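Local coordinates for putative immunoglobulin-blocking virulence protein (Mycoplasma mycoides subsp. capri, PDB 7ADK), which probably blocks host immunoglobulin and so acts as a virulence factor of the mycoplasma, at residues S209-N212 against V213-E217. Residues are numbered along the deposited sequence; the frame is centred on the assembly and turned at random.
Sequences SIFN and VFKEE
Four successive carbonyls, from Ser209 to Asn212, each accept the amide of the residue four places on, and the Ile210 side chain also packs on Phe214. Phe214 N donates to Ile210 O at 3.0 Å with an N-H...O angle of 160°, while Lys215 N reaches Phe211 O at 2.9 Å. The outer two bonds are longer: Val213 N to Ser209 O and Glu216 N to Asn212 O both measure 3.2 Å. With CG2 anti to the backbone N, Ile210 runs beside Phe214, pointing the same way, and sets that methyl over one ring face, off-centre toward the rim; this CH-pi contact brings CG2 within 3.9 Å of Phe214 CE2. Phe214 is buried, its ring packed among side chains of helices 227-235 and 280-288. Towards the start of the helix, Asn208 OD1 accepts a hydrogen bond from Phe211 N and a weak one from Ile210 N, consistent with an N-cap, and Asn208 N makes a weak bond to Asn212 OD1. Asn212 ND2 makes a further weak bond to Asn207 OD1, so both ends of the Asn212 amide have weak partners in the residues leading into the helix. Residues 209-217 make up nearly all of a short amphipathic alpha-helix, with Phe214 on its buried side, laid against neighbouring helices, and Lys215 and Glu216 exposed.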
ATOM      1  N   SER A 209      26.414 -10.692  30.882  1.00 75.71           N
ATOM      2  CA  SER A 209      25.504 -11.834  30.846  1.00 75.71           C
ATOM      3  C   SER A 209      26.060 -13.082  30.143  1.00 75.71           C
ATOM      4  O   SER A 209      25.919 -14.181  30.676  1.00 75.71           O
ATOM      5  CB  SER A 209      24.182 -11.379  30.245  1.00 75.71           C
ATOM      6  OG  SER A 209      23.217 -12.385  30.275  1.00 75.71           O
ATOM      7  N   ILE A 210      26.761 -12.965  29.005  1.00 76.03           N
ATOM      8  CA  ILE A 210      27.349 -14.127  28.306  1.00 76.03           C
ATOM      9  C   ILE A 210      28.594 -14.640  29.039  1.00 76.03           C
ATOM     10  O   ILE A 210      28.695 -15.828  29.346  1.00 76.03           O
ATOM     11  CB  ILE A 210      27.598 -13.798  26.812  1.00 76.03           C
ATOM     12  CG1 ILE A 210      26.277 -13.794  26.005  1.00 76.03           C
ATOM     13  CG2 ILE A 210      28.619 -14.695  26.127  1.00 76.03           C
ATOM     14  CD1 ILE A 210      25.567 -15.134  25.826  1.00 76.03           C
ATOM     15  N   PHE A 211      29.510 -13.748  29.409  1.00 75.95           N
ATOM     16  CA  PHE A 211      30.716 -14.089  30.159  1.00 75.95           C
ATOM     17  C   PHE A 211      30.412 -14.777  31.502  1.00 75.95           C
ATOM     18  O   PHE A 211      31.071 -15.745  31.876  1.00 75.95           O
ATOM     19  CB  PHE A 211      31.524 -12.806  30.351  1.00 75.95           C
ATOM     20  CG  PHE A 211      32.884 -13.018  30.963  1.00 75.95           C
ATOM     21  CD1 PHE A 211      33.043 -13.025  32.359  1.00 75.95           C
ATOM     22  CD2 PHE A 211      34.001 -13.196  30.133  1.00 75.95           C
ATOM     23  CE1 PHE A 211      34.311 -13.217  32.921  1.00 75.95           C
ATOM     24  CE2 PHE A 211      35.264 -13.396  30.700  1.00 75.95           C
ATOM     25  CZ  PHE A 211      35.421 -13.411  32.092  1.00 75.95           C
ATOM     26  N   ASN A 212      29.365 -14.340  32.202  1.00 76.67           N
ATOM     27  CA  ASN A 212      28.924 -14.917  33.472  1.00 76.67           C
ATOM     28  C   ASN A 212      28.227 -16.280  33.307  1.00 76.67           C
ATOM     29  O   ASN A 212      28.346 -17.135  34.182  1.00 76.67           O
ATOM     30  CB  ASN A 212      28.009 -13.917  34.190  1.00 76.67           C
ATOM     31  CG  ASN A 212      28.660 -12.608  34.558  1.00 76.67           C
ATOM     32  OD1 ASN A 212      29.821 -12.369  34.347  1.00 76.67           O
ATOM     33  ND2 ASN A 212      27.934 -11.729  35.177  1.00 76.67           N
ATOM     34  N   VAL A 213      27.527 -16.511  32.202  1.00 79.20           N
ATOM     35  CA  VAL A 213      26.939 -17.815  31.876  1.00 79.20           C
ATOM     36  C   VAL A 213      28.014 -18.825  31.473  1.00 79.20           C
ATOM     37  O   VAL A 213      27.910 -19.998  31.833  1.00 79.20           O
ATOM     38  CB  VAL A 213      25.860 -17.654  30.796  1.00 79.20           C
ATOM     39  CG1 VAL A 213      25.395 -18.963  30.164  1.00 79.20           C
ATOM     40  CG2 VAL A 213      24.631 -17.016  31.419  1.00 79.20           C
ATOM     41  N   PHE A 214      29.084 -18.397  30.798  1.00 79.30           N
ATOM     42  CA  PHE A 214      30.222 -19.274  30.533  1.00 79.30           C
ATOM     43  C   PHE A 214      31.068 -19.539  31.781  1.00 79.30           C
ATOM     44  O   PHE A 214      31.398 -20.696  32.033  1.00 79.30           O
ATOM     45  CB  PHE A 214      31.051 -18.747  29.361  1.00 79.30           C
ATOM     46  CG  PHE A 214      30.386 -18.745  27.989  1.00 79.30           C
ATOM     47  CD1 PHE A 214      29.138 -19.354  27.741  1.00 79.30           C
ATOM     48  CD2 PHE A 214      31.043 -18.108  26.924  1.00 79.30           C
ATOM     49  CE1 PHE A 214      28.564 -19.318  26.464  1.00 79.30           C
ATOM     50  CE2 PHE A 214      30.460 -18.066  25.647  1.00 79.30           C
ATOM     51  CZ  PHE A 214      29.223 -18.672  25.415  1.00 79.30           C
ATOM     52  N   LYS A 215      31.377 -18.544  32.620  1.00 85.03           N
ATOM     53  CA  LYS A 215      32.205 -18.792  33.812  1.00 85.03           C
ATOM     54  C   LYS A 215      31.527 -19.736  34.814  1.00 85.03           C
ATOM     55  O   LYS A 215      32.198 -20.578  35.404  1.00 85.03           O
ATOM     56  CB  LYS A 215      32.724 -17.476  34.417  1.00 85.03           C
ATOM     57  CG  LYS A 215      31.821 -16.816  35.463  1.00 85.03           C
ATOM     58  CD  LYS A 215      32.294 -15.419  35.882  1.00 85.03           C
ATOM     59  CE  LYS A 215      33.667 -15.454  36.558  1.00 85.03           C
ATOM     60  NZ  LYS A 215      34.084 -14.139  37.090  1.00 85.03           N
ATOM     61  N   GLU A 216      30.205 -19.664  34.965  1.00 91.96           N
ATOM     62  CA  GLU A 216      29.437 -20.551  35.848  1.00 91.96           C
ATOM     63  C   GLU A 216      29.451 -22.019  35.398  1.00 91.96           C
ATOM     64  O   GLU A 216      29.420 -22.912  36.238  1.00 91.96           O
ATOM     65  CB  GLU A 216      28.009 -20.010  35.998  1.00 91.96           C
ATOM     66  CG  GLU A 216      27.136 -20.738  37.034  1.00 91.96           C
ATOM     67  CD  GLU A 216      26.347 -21.964  36.537  1.00 91.96           C
ATOM     68  OE1 GLU A 216      26.235 -22.206  35.321  1.00 91.96           O
ATOM     69  OE2 GLU A 216      25.788 -22.685  37.381  1.00 91.96           O
ATOM     70  N   GLU A 217      29.583 -22.295  34.100  1.00 92.50           N
ATOM     71  CA  GLU A 217      29.688 -23.658  33.578  1.00 92.50           C
ATOM     72  C   GLU A 217      31.100 -24.239  33.770  1.00 92.50           C
ATOM     73  O   GLU A 217      31.234 -25.385  34.189  1.00 92.50           O
ATOM     74  CB  GLU A 217      29.226 -23.689  32.112  1.00 92.50           C
ATOM     75  CG  GLU A 217      29.065 -25.087  31.509  1.00 92.50           C
ATOM     76  CD  GLU A 217      27.793 -25.834  31.931  1.00 92.50           C
ATOM     77  OE1 GLU A 217      27.240 -25.571  33.017  1.00 92.50           O
ATOM     78  OE2 GLU A 217      27.329 -26.708  31.168  1.00 92.50           O
TER